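Local coordinates for sorbitol-6-phosphate dehydrogenase (Erwinia amylovora CFBP1430, PDB 5O3Z), which catalyses, as a short-chain dehydrogenase/reductase, the dehydrogenation of sorbitol 6-phosphate at its second carbon, probably with a nicotinamide dinucleotide as the electron acceptor, at residues H32-D37 with Y60-D65; V64-E69 with F121-E126; R139-N144 with N236-Y241; H184-G189 with Q252-T257. All blocks are in the same frame, centred on the assembly; numbering follows the deposited sequence.

Contact 1 of 4, residues H32-D37 with Y60-D65; sequences HVAVAD and YGFKVD
Phe62 reaches back along its neighbour strand until ring atom CE1 lies 3.8 Å from Ala34 CB. The ring gets there because its CG stands anti to the carbonyl carbon (chi1 -62°), which swings it toward the start of the strand; Val35 O then sits at the ring edge, near its plane. Ala36 comes next on the same face, its CB 3.7 Å from Val64 CG1. Two alanines suit this face: their single methyls let the larger Phe62 and Val64 lie over the strand, beneath helix 69-83, whose Leu75 and Ala78 touch the Phe62 ring. Val35 points to the other face, paired with Gly61, and packs there on helix 40-54 through Ala43 and Leu46.

Strands 32-37 and 59-63 are the two strands of a parallel beta-alpha-beta unit at one border of the Rossmann-fold sheet, with helix 40-54 making the crossover between them. Five backbone hydrogen bonds zip them together. Val35 is held through both its polar atoms: its N donates to Tyr60 O, and its O accepts from Phe62 N at 2.7 Å. Asp37 N donates to Phe62 O. The last bond, from Val64 N to Asp37 O (3.0 Å), forms where segment 60-65 leaves its strand. Asp37 CB points away from strand 59-63; OD2 accepts from Gly15 N and OD1 from Asn39 N. An acid at the end of the second strand, beside the glycine-rich turn, is the position where NAD-dependent relatives commonly hold the adenosine ribose, which is consistent with a similar role here. Lys63 NZ bonds to Leu38 O.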
# COMPACT_ATOMS: atom_id res chain seq x y z
N HIS A 32 -22.83 23.89 13.85
CA HIS A 32 -24.01 24.25 13.00
C HIS A 32 -23.99 23.35 11.76
O HIS A 32 -22.94 23.12 11.19
CB HIS A 32 -23.98 25.70 12.60
CG HIS A 32 -24.44 26.62 13.68
ND1 HIS A 32 -23.65 26.95 14.76
CD2 HIS A 32 -25.60 27.30 13.82
CE1 HIS A 32 -24.33 27.79 15.54
NE2 HIS A 32 -25.51 28.02 14.98
N VAL A 33 -25.14 22.82 11.39
CA VAL A 33 -25.18 21.80 10.36
C VAL A 33 -26.04 22.27 9.19
O VAL A 33 -27.18 22.74 9.38
CB VAL A 33 -25.65 20.45 10.89
CG1 VAL A 33 -25.63 19.40 9.78
CG2 VAL A 33 -24.76 19.98 12.05
N ALA A 34 -25.47 22.19 7.98
CA ALA A 34 -26.22 22.31 6.72
C ALA A 34 -26.51 20.89 6.22
O ALA A 34 -25.58 20.19 5.79
CB ALA A 34 -25.41 23.11 5.73
N VAL A 35 -27.76 20.45 6.36
CA VAL A 35 -28.26 19.13 5.90
C VAL A 35 -28.65 19.25 4.40
O VAL A 35 -29.72 19.88 4.08
CB VAL A 35 -29.46 18.64 6.72
CG1 VAL A 35 -29.91 17.22 6.36
CG2 VAL A 35 -29.13 18.75 8.22
N ALA A 36 -27.80 18.68 3.51
CA ALA A 36 -27.97 18.79 2.05
C ALA A 36 -28.39 17.43 1.48
O ALA A 36 -27.74 16.39 1.75
CB ALA A 36 -26.72 19.34 1.40
N ASP A 37 -29.49 17.38 0.73
CA ASP A 37 -29.93 16.10 0.23
C ASP A 37 -30.81 16.17 -1.04
O ASP A 37 -31.47 17.18 -1.31
CB ASP A 37 -30.65 15.37 1.37
CG ASP A 37 -30.67 13.88 1.19
OD1 ASP A 37 -31.67 13.42 0.55
OD2 ASP A 37 -29.71 13.17 1.71
N TYR A 60 -30.09 23.98 9.05
CA TYR A 60 -30.97 24.24 7.88
C TYR A 60 -30.87 23.10 6.86
O TYR A 60 -29.78 22.48 6.69
CB TYR A 60 -30.62 25.54 7.18
CG TYR A 60 -30.99 26.74 7.99
CD1 TYR A 60 -30.14 27.22 9.01
CD2 TYR A 60 -32.23 27.39 7.78
CE1 TYR A 60 -30.49 28.33 9.79
CE2 TYR A 60 -32.59 28.50 8.57
CZ TYR A 60 -31.73 28.96 9.55
OH TYR A 60 -32.11 30.04 10.29
N GLY A 61 -32.00 22.77 6.25
CA GLY A 61 -32.06 21.76 5.20
C GLY A 61 -31.94 22.40 3.81
O GLY A 61 -32.53 23.48 3.56
N PHE A 62 -31.22 21.74 2.91
CA PHE A 62 -31.02 22.23 1.53
C PHE A 62 -31.20 21.08 0.56
O PHE A 62 -30.91 19.96 0.91
CB PHE A 62 -29.63 22.77 1.33
CG PHE A 62 -29.29 23.93 2.20
CD1 PHE A 62 -28.95 23.71 3.54
CD2 PHE A 62 -29.23 25.22 1.71
CE1 PHE A 62 -28.60 24.75 4.35
CE2 PHE A 62 -28.92 26.28 2.54
CZ PHE A 62 -28.58 26.05 3.85
N LYS A 63 -31.74 21.37 -0.64
CA LYS A 63 -31.82 20.43 -1.72
C LYS A 63 -30.51 20.47 -2.50
O LYS A 63 -29.96 21.53 -2.78
CB LYS A 63 -32.98 20.79 -2.67
CG LYS A 63 -33.58 19.61 -3.41
CD LYS A 63 -33.04 19.47 -4.82
CE LYS A 63 -33.96 18.63 -5.71
NZ LYS A 63 -33.61 17.18 -5.69
N VAL A 64 -29.99 19.30 -2.82
CA VAL A 64 -28.87 19.24 -3.80
C VAL A 64 -28.83 17.90 -4.56
O VAL A 64 -29.19 16.85 -4.03
CB VAL A 64 -27.48 19.56 -3.18
CG1 VAL A 64 -27.03 18.43 -2.22
CG2 VAL A 64 -26.46 19.78 -4.29
N ASP A 65 -28.47 18.02 -5.85
CA ASP A 65 -28.18 16.90 -6.70
C ASP A 65 -26.70 17.04 -6.87
O ASP A 65 -26.24 17.94 -7.62
CB ASP A 65 -28.92 17.02 -8.05
CG ASP A 65 -28.48 15.97 -9.07
OD1 ASP A 65 -27.72 15.03 -8.73
OD2 ASP A 65 -28.92 16.04 -10.21

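Contact 2 of 4, residues V64-E69 with F121-E126; sequences VDATDE and FLCSRE
Leu122 sends its CD1 against the turn at residues 64-69, meeting Ala66 O at 3.6 Å, so the long helix 106-133 of this Rossmann-fold domain packs against the loop that joins strand 59-63 to helix 69-83. The loop is a type I beta turn from Asp65 to Asp68, and Asp65 OD1 steadies it by accepting from both OG1 and N of Thr67, the latter an Asx turn. Asp68 then serves as N-cap of helix 69-83, its OD1 bonded to Ser71 N. The other methyl of Leu122, CD2, lies over one face of the Arg125 guanidinium, 3.5 Å above its plane.

Next, Cys123 places SG 4.2 Å from Ala66 CB; both are small enough to fit close to Ile12 and Tyr91. One turn on from Leu122, Arg125 extends before bending at chi3 (69°), which brings its guanidinium beside Glu69. A water bridges Glu69 OE2 and Arg125 NH1, and NH1 is also bonded to Phe104 O of the second subunit; the same subunit lays Leu106 on Glu69 and Leu122. Glu126 completes the salt-bridge network, its OE2 taking Arg125 NE at 2.9 Å within the guanidinium plane. The cation probably offsets the crowding of acids here, where Glu73 also comes close to Glu69. Glu69 OE2 is met on its anti side by Arg125 NH2, at 2.6 Å, with carboxylate and guanidinium planes 34° apart.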
# COMPACT_ATOMS: atom_id res chain seq x y z
N VAL A 64 -29.99 19.30 -2.82
CA VAL A 64 -28.87 19.24 -3.80
C VAL A 64 -28.83 17.90 -4.56
O VAL A 64 -29.19 16.85 -4.03
CB VAL A 64 -27.48 19.56 -3.18
CG1 VAL A 64 -27.03 18.43 -2.22
CG2 VAL A 64 -26.46 19.78 -4.29
N ASP A 65 -28.47 18.02 -5.85
CA ASP A 65 -28.18 16.90 -6.70
C ASP A 65 -26.70 17.04 -6.87
O ASP A 65 -26.24 17.94 -7.62
CB ASP A 65 -28.92 17.02 -8.05
CG ASP A 65 -28.48 15.97 -9.07
OD1 ASP A 65 -27.72 15.03 -8.73
OD2 ASP A 65 -28.92 16.04 -10.21
N ALA A 66 -25.94 16.21 -6.15
CA ALA A 66 -24.50 16.43 -6.16
C ALA A 66 -23.88 16.15 -7.56
O ALA A 66 -22.83 16.65 -7.85
CB ALA A 66 -23.76 15.65 -5.05
N THR A 67 -24.59 15.46 -8.42
CA THR A 67 -24.10 15.13 -9.76
C THR A 67 -24.29 16.29 -10.73
O THR A 67 -23.74 16.26 -11.84
CB THR A 67 -24.81 13.89 -10.35
OG1 THR A 67 -26.16 14.21 -10.66
CG2 THR A 67 -24.82 12.67 -9.39
N ASP A 68 -25.01 17.34 -10.31
CA ASP A 68 -25.32 18.51 -11.19
C ASP A 68 -24.57 19.75 -10.74
O ASP A 68 -24.76 20.20 -9.64
CB ASP A 68 -26.85 18.72 -11.18
CG ASP A 68 -27.30 19.95 -12.00
OD1 ASP A 68 -27.20 21.12 -11.53
OD2 ASP A 68 -27.81 19.72 -13.11
N GLU A 69 -23.75 20.34 -11.62
CA GLU A 69 -22.92 21.50 -11.29
C GLU A 69 -23.70 22.77 -10.85
O GLU A 69 -23.26 23.51 -9.96
CB GLU A 69 -22.04 21.86 -12.50
CG GLU A 69 -21.11 23.03 -12.29
CD GLU A 69 -20.12 23.22 -13.44
OE1 GLU A 69 -20.50 22.98 -14.61
OE2 GLU A 69 -18.98 23.66 -13.18
N PHE A 121 -16.01 15.64 -6.39
CA PHE A 121 -15.21 16.68 -7.02
C PHE A 121 -16.03 18.02 -6.97
O PHE A 121 -15.54 19.02 -6.52
CB PHE A 121 -14.84 16.22 -8.46
CG PHE A 121 -14.46 17.30 -9.38
CD1 PHE A 121 -13.21 17.80 -9.40
CD2 PHE A 121 -15.43 17.86 -10.23
CE1 PHE A 121 -12.87 18.83 -10.27
CE2 PHE A 121 -15.12 18.86 -11.09
CZ PHE A 121 -13.82 19.35 -11.13
N LEU A 122 -17.29 18.00 -7.39
CA LEU A 122 -18.01 19.28 -7.38
C LEU A 122 -18.12 19.95 -6.01
O LEU A 122 -17.75 21.15 -5.85
CB LEU A 122 -19.33 19.16 -8.03
CG LEU A 122 -19.17 18.92 -9.52
CD1 LEU A 122 -20.49 18.36 -9.98
CD2 LEU A 122 -18.74 20.22 -10.18
N CYS A 123 -18.56 19.17 -5.03
CA CYS A 123 -18.62 19.60 -3.63
C CYS A 123 -17.33 20.05 -3.05
O CYS A 123 -17.29 21.09 -2.39
CB CYS A 123 -19.34 18.56 -2.76
SG CYS A 123 -21.07 18.39 -3.35
N SER A 124 -16.23 19.35 -3.30
CA SER A 124 -14.92 19.80 -2.82
C SER A 124 -14.46 21.15 -3.43
O SER A 124 -13.88 22.06 -2.74
CB SER A 124 -13.90 18.69 -3.14
OG SER A 124 -14.26 17.54 -2.40
N ARG A 125 -14.69 21.24 -4.74
CA ARG A 125 -14.38 22.46 -5.47
C ARG A 125 -15.05 23.67 -4.87
O ARG A 125 -14.39 24.67 -4.59
CB ARG A 125 -14.79 22.38 -6.96
CG ARG A 125 -14.19 23.55 -7.76
CD ARG A 125 -14.42 23.42 -9.25
NE ARG A 125 -15.83 23.60 -9.58
CZ ARG A 125 -16.37 23.30 -10.76
NH1 ARG A 125 -15.63 22.75 -11.75
NH2 ARG A 125 -17.66 23.52 -10.95
N GLU A 126 -16.36 23.61 -4.74
CA GLU A 126 -17.16 24.79 -4.36
C GLU A 126 -17.03 25.18 -2.91
O GLU A 126 -17.00 26.39 -2.59
CB GLU A 126 -18.65 24.61 -4.72
CG GLU A 126 -18.89 24.36 -6.20
CD GLU A 126 -18.38 25.50 -7.08
OE1 GLU A 126 -18.74 26.65 -6.78
OE2 GLU A 126 -17.60 25.29 -8.04
O HOH W 1 -16.96 23.50 -14.58

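Contact 3 of 4, residues R139-N144 with N236-Y241; sequences RIIQIN and NVLLFY
Apolar packing carries most of this contact, and Ile141 is its centre. Its CD1 rests 4.0 Å from Leu238 CG and 3.6 Å from Leu238 O, so the methyl touches the helix backbone as well as the side chain. CG1 stands anti to the carbonyl carbon (chi1 -71°) and the chain then extends, carrying CD1 out to the helix. Leu238, with CG turned anti to its own N, lies across Ile141 at a slant. Its CD1 also approaches Ile143 CD1, more loosely, at 4.4 Å. Branched aliphatic residues suit these buried positions, filling the layer between sheet and helix without a polar group to satisfy.

The polar part is slight. Arg139 NE makes a weak hydrogen bond to Tyr241 O, 3.2 Å long, with the carbonyl oxygen near the guanidinium plane but an N-H...O angle of just 120°. A firmer anchor is Ser243 O, just past the helix, which accepts from NH2 of Arg139. Tyr241 turns its ring away from the strand: OH bonds to Tyr241 OH of the third subunit.

Strand 139-145 is flanked in the sheet by strands 88-91 and 182-188, and helix 231-242 runs over it nearly antiparallel, at 157° and 9.7 Å between segment axes. Leu238 also touches Val90, Val237 packs on Ile254 and Val256 of strand 253-256, and Phe240 stacks on Phe240 of the third subunit.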
# COMPACT_ATOMS: atom_id res chain seq x y z
N ARG A 139 -11.76 21.29 6.73
CA ARG A 139 -11.71 19.87 6.61
C ARG A 139 -12.66 19.38 5.50
O ARG A 139 -13.77 19.92 5.32
CB ARG A 139 -12.19 19.32 7.89
CG ARG A 139 -11.36 19.78 9.07
CD ARG A 139 -10.03 19.12 9.05
NE ARG A 139 -9.21 19.33 10.20
CZ ARG A 139 -8.24 20.22 10.32
NH1 ARG A 139 -7.98 21.12 9.38
NH2 ARG A 139 -7.50 20.24 11.46
N ILE A 140 -12.24 18.37 4.75
CA ILE A 140 -13.08 17.71 3.79
C ILE A 140 -12.95 16.24 4.12
O ILE A 140 -11.82 15.72 4.14
CB ILE A 140 -12.65 17.98 2.35
CG1 ILE A 140 -12.79 19.46 1.98
CG2 ILE A 140 -13.44 17.10 1.40
CD1 ILE A 140 -12.17 19.86 0.66
N ILE A 141 -14.06 15.59 4.39
CA ILE A 141 -14.02 14.18 4.69
C ILE A 141 -14.96 13.47 3.79
O ILE A 141 -16.17 13.74 3.83
CB ILE A 141 -14.36 13.92 6.16
CG1 ILE A 141 -13.17 14.41 7.02
CG2 ILE A 141 -14.58 12.44 6.42
CD1 ILE A 141 -13.50 14.61 8.48
N GLN A 142 -14.45 12.49 3.03
CA GLN A 142 -15.31 11.62 2.23
C GLN A 142 -15.66 10.28 2.86
O GLN A 142 -14.79 9.56 3.34
CB GLN A 142 -14.58 11.28 0.91
CG GLN A 142 -15.48 10.66 -0.17
CD GLN A 142 -14.74 9.67 -1.13
OE1 GLN A 142 -13.59 9.26 -0.90
NE2 GLN A 142 -15.48 9.23 -2.17
N ILE A 143 -16.89 9.88 2.79
CA ILE A 143 -17.29 8.51 3.18
C ILE A 143 -16.95 7.57 2.01
O ILE A 143 -17.43 7.76 0.92
CB ILE A 143 -18.77 8.43 3.51
CG1 ILE A 143 -19.15 9.48 4.59
CG2 ILE A 143 -19.13 7.05 3.95
CD1 ILE A 143 -18.15 9.57 5.79
N ASN A 144 -16.06 6.58 2.25
CA ASN A 144 -15.59 5.69 1.25
C ASN A 144 -15.85 4.31 1.88
O ASN A 144 -16.71 4.18 2.80
CB ASN A 144 -14.14 6.08 0.89
CG ASN A 144 -13.66 5.52 -0.46
OD1 ASN A 144 -13.74 4.31 -0.73
ND2 ASN A 144 -13.15 6.39 -1.28
N ASN A 236 -17.00 8.77 15.28
CA ASN A 236 -15.84 8.92 16.17
C ASN A 236 -14.65 9.38 15.41
O ASN A 236 -14.05 10.43 15.71
CB ASN A 236 -15.59 7.60 16.94
CG ASN A 236 -16.57 7.41 18.11
OD1 ASN A 236 -17.25 8.37 18.50
ND2 ASN A 236 -16.69 6.17 18.65
N VAL A 237 -14.34 8.61 14.35
CA VAL A 237 -13.19 8.86 13.50
C VAL A 237 -13.36 10.19 12.73
O VAL A 237 -12.43 11.01 12.61
CB VAL A 237 -13.03 7.68 12.52
CG1 VAL A 237 -11.97 7.96 11.48
CG2 VAL A 237 -12.70 6.36 13.23
N LEU A 238 -14.54 10.36 12.15
CA LEU A 238 -14.85 11.63 11.50
C LEU A 238 -14.52 12.84 12.39
O LEU A 238 -13.81 13.80 12.00
CB LEU A 238 -16.30 11.62 11.04
CG LEU A 238 -16.70 12.77 10.10
CD1 LEU A 238 -17.88 12.31 9.28
CD2 LEU A 238 -17.07 14.04 10.86
N LEU A 239 -14.96 12.76 13.64
CA LEU A 239 -14.78 13.90 14.58
C LEU A 239 -13.34 14.15 14.87
O LEU A 239 -12.92 15.31 14.99
CB LEU A 239 -15.53 13.65 15.87
CG LEU A 239 -17.07 13.70 15.81
CD1 LEU A 239 -17.69 13.34 17.16
CD2 LEU A 239 -17.52 15.05 15.31
N PHE A 240 -12.54 13.07 14.91
CA PHE A 240 -11.17 13.25 15.26
C PHE A 240 -10.49 13.91 14.11
O PHE A 240 -9.85 14.97 14.29
CB PHE A 240 -10.48 11.92 15.67
CG PHE A 240 -9.02 12.08 15.83
CD1 PHE A 240 -8.51 12.87 16.87
CD2 PHE A 240 -8.14 11.63 14.87
CE1 PHE A 240 -7.15 13.12 16.99
CE2 PHE A 240 -6.79 11.86 14.97
CZ PHE A 240 -6.29 12.61 16.04
N TYR A 241 -10.62 13.34 12.89
CA TYR A 241 -9.95 13.97 11.70
C TYR A 241 -10.49 15.37 11.31
O TYR A 241 -9.80 16.21 10.73
CB TYR A 241 -9.80 12.97 10.51
CG TYR A 241 -8.79 11.82 10.81
CD1 TYR A 241 -7.44 11.99 10.53
CD2 TYR A 241 -9.17 10.65 11.38
CE1 TYR A 241 -6.49 10.97 10.87
CE2 TYR A 241 -8.25 9.64 11.67
CZ TYR A 241 -6.94 9.80 11.40
OH TYR A 241 -6.00 8.82 11.64

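Contact 4 of 4, residues H184-G189 with Q252-T257; sequences HSLMLG and QSINVT
This is a parallel strand pairing at the edge of the Rossmann-fold sheet: strand 253-256, the last in the chain, lies beside strand 182-188. His184 and Gln252 open it, with Gln252 N donating to His184 ND1 at 3.3 Å, tilted from the ring plane. Five backbone hydrogen bonds follow. Ser185 N to Gln252 O is almost straight at 174°, and Ile254 is gripped at both ends, its N by Ser185 O and its O by Met187 N. Further along, Val256 N donates to Met187 O and Gly189 N to Val256 O.

On one face Leu186 and Leu188 run alongside Ile254 and Val256, pointing the same way; Leu186 CD2 is 3.9 Å from Ile254 CB. These aliphatic chains suit the floor beneath helix 231-242, touching Val237 and Val234. On the other, more mixed face Met187, bent at chi2 and chi3, curls back so that SD lies 3.8 Å from Ser253 CB, while its CB stands 3.6 Å from Asn255 ND2. Thr257 crosses with its methyl: CG2 meets Met187 O at 3.4 Å, and OG1 bonds instead to Val261 N.

At the subunit boundary Asn255 OD1 accepts from Gln252 NE2 of the third subunit. Gln252 NE2 bonds to Thr250 O within the chain and to Val261 O of the third subunit. Asn255 ND2, by contrast, is buried without a hydrogen-bond partner in the model, against the aliphatic part of Met187. The chemistry implies that the backbone ladder does the joining, while the amides of Gln252 and Asn255 give this border of the sheet its polar grip on the neighbouring subunit.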
# COMPACT_ATOMS: atom_id res chain seq x y z
N HIS A 184 -9.46 13.81 3.81
CA HIS A 184 -9.40 12.37 4.10
C HIS A 184 -10.52 11.61 3.52
O HIS A 184 -11.62 12.16 3.33
CB HIS A 184 -9.44 12.12 5.60
CG HIS A 184 -8.34 12.79 6.34
ND1 HIS A 184 -7.02 12.37 6.23
CD2 HIS A 184 -8.35 13.88 7.16
CE1 HIS A 184 -6.25 13.21 6.93
NE2 HIS A 184 -7.03 14.12 7.52
N SER A 185 -10.28 10.32 3.27
CA SER A 185 -11.30 9.39 2.89
C SER A 185 -11.38 8.35 4.00
O SER A 185 -10.33 7.83 4.48
CB SER A 185 -10.97 8.77 1.53
OG SER A 185 -11.25 9.67 0.45
N LEU A 186 -12.60 8.03 4.41
CA LEU A 186 -12.82 7.06 5.46
C LEU A 186 -13.23 5.78 4.87
O LEU A 186 -14.27 5.71 4.23
CB LEU A 186 -13.92 7.52 6.47
CG LEU A 186 -13.74 8.81 7.24
CD1 LEU A 186 -14.75 8.89 8.41
CD2 LEU A 186 -12.29 8.97 7.72
N MET A 187 -12.42 4.72 5.06
CA MET A 187 -12.68 3.50 4.40
C MET A 187 -13.49 2.59 5.27
O MET A 187 -12.99 1.79 6.05
CB MET A 187 -11.35 2.88 3.87
CG MET A 187 -10.29 3.91 3.47
SD MET A 187 -10.79 4.98 2.09
CE MET A 187 -10.79 3.81 0.71
N LEU A 188 -14.80 2.65 5.15
CA LEU A 188 -15.66 1.88 6.06
C LEU A 188 -15.74 0.44 5.75
O LEU A 188 -15.73 0.03 4.59
CB LEU A 188 -17.10 2.43 6.02
CG LEU A 188 -17.19 3.94 6.30
CD1 LEU A 188 -18.64 4.32 6.41
CD2 LEU A 188 -16.40 4.47 7.48
N GLY A 189 -15.86 -0.40 6.80
CA GLY A 189 -16.26 -1.77 6.60
C GLY A 189 -17.77 -1.80 6.37
O GLY A 189 -18.37 -0.76 6.08
N GLN A 252 -5.23 11.19 3.78
CA GLN A 252 -5.29 9.82 4.24
C GLN A 252 -6.53 8.96 3.86
O GLN A 252 -7.64 9.45 3.65
CB GLN A 252 -5.05 9.78 5.76
CG GLN A 252 -3.79 10.45 6.27
CD GLN A 252 -2.53 9.91 5.67
OE1 GLN A 252 -2.26 8.70 5.70
NE2 GLN A 252 -1.73 10.79 5.10
N SER A 253 -6.29 7.67 3.67
CA SER A 253 -7.35 6.68 3.61
C SER A 253 -7.35 6.05 4.94
O SER A 253 -6.43 5.29 5.26
CB SER A 253 -7.05 5.66 2.51
OG SER A 253 -6.88 6.27 1.24
N ILE A 254 -8.34 6.38 5.79
CA ILE A 254 -8.37 5.94 7.18
C ILE A 254 -9.27 4.72 7.29
O ILE A 254 -10.44 4.77 7.02
CB ILE A 254 -8.93 7.07 8.06
CG1 ILE A 254 -8.06 8.30 8.04
CG2 ILE A 254 -9.10 6.60 9.46
CD1 ILE A 254 -6.54 8.14 8.26
N ASN A 255 -8.71 3.56 7.62
CA ASN A 255 -9.52 2.39 7.69
C ASN A 255 -10.37 2.38 8.93
O ASN A 255 -9.89 2.73 10.03
CB ASN A 255 -8.62 1.14 7.68
CG ASN A 255 -7.86 0.99 6.40
OD1 ASN A 255 -6.63 0.77 6.37
ND2 ASN A 255 -8.54 1.14 5.35
N VAL A 256 -11.60 1.90 8.79
CA VAL A 256 -12.52 1.76 9.90
C VAL A 256 -13.17 0.46 9.64
O VAL A 256 -14.36 0.37 9.18
CB VAL A 256 -13.55 2.93 9.91
CG1 VAL A 256 -14.42 2.84 11.14
CG2 VAL A 256 -12.82 4.27 9.91
N THR A 257 -12.39 -0.60 9.89
CA THR A 257 -12.74 -1.91 9.34
C THR A 257 -12.68 -3.06 10.34
O THR A 257 -12.87 -4.20 9.95
CB THR A 257 -11.89 -2.34 8.09
OG1 THR A 257 -10.53 -2.76 8.47
CG2 THR A 257 -11.89 -1.31 6.92

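Contacts 1 and 4 are the same kind of parallel strand pairing, placed on opposite borders of one sheet, with centres about 24 Å apart. Contacts 3 and 4 are buried and both meet the third subunit; contact 1 is partly buried and no other chain touches its segments. Contact 2 takes over the chain where contact 1 ends, sharing Val64 and Asp65, and is the one where charged side chains and the second subunit matter most. Contact 3 relies on aliphatic packing and adjoins contact 4 directly: strands 139-145 and 182-188 are sheet neighbours, with Gln142 OE1 2.7 Å from Ser185 OG, and Ser124 OG of contact 2 packs on Ile140 CG2.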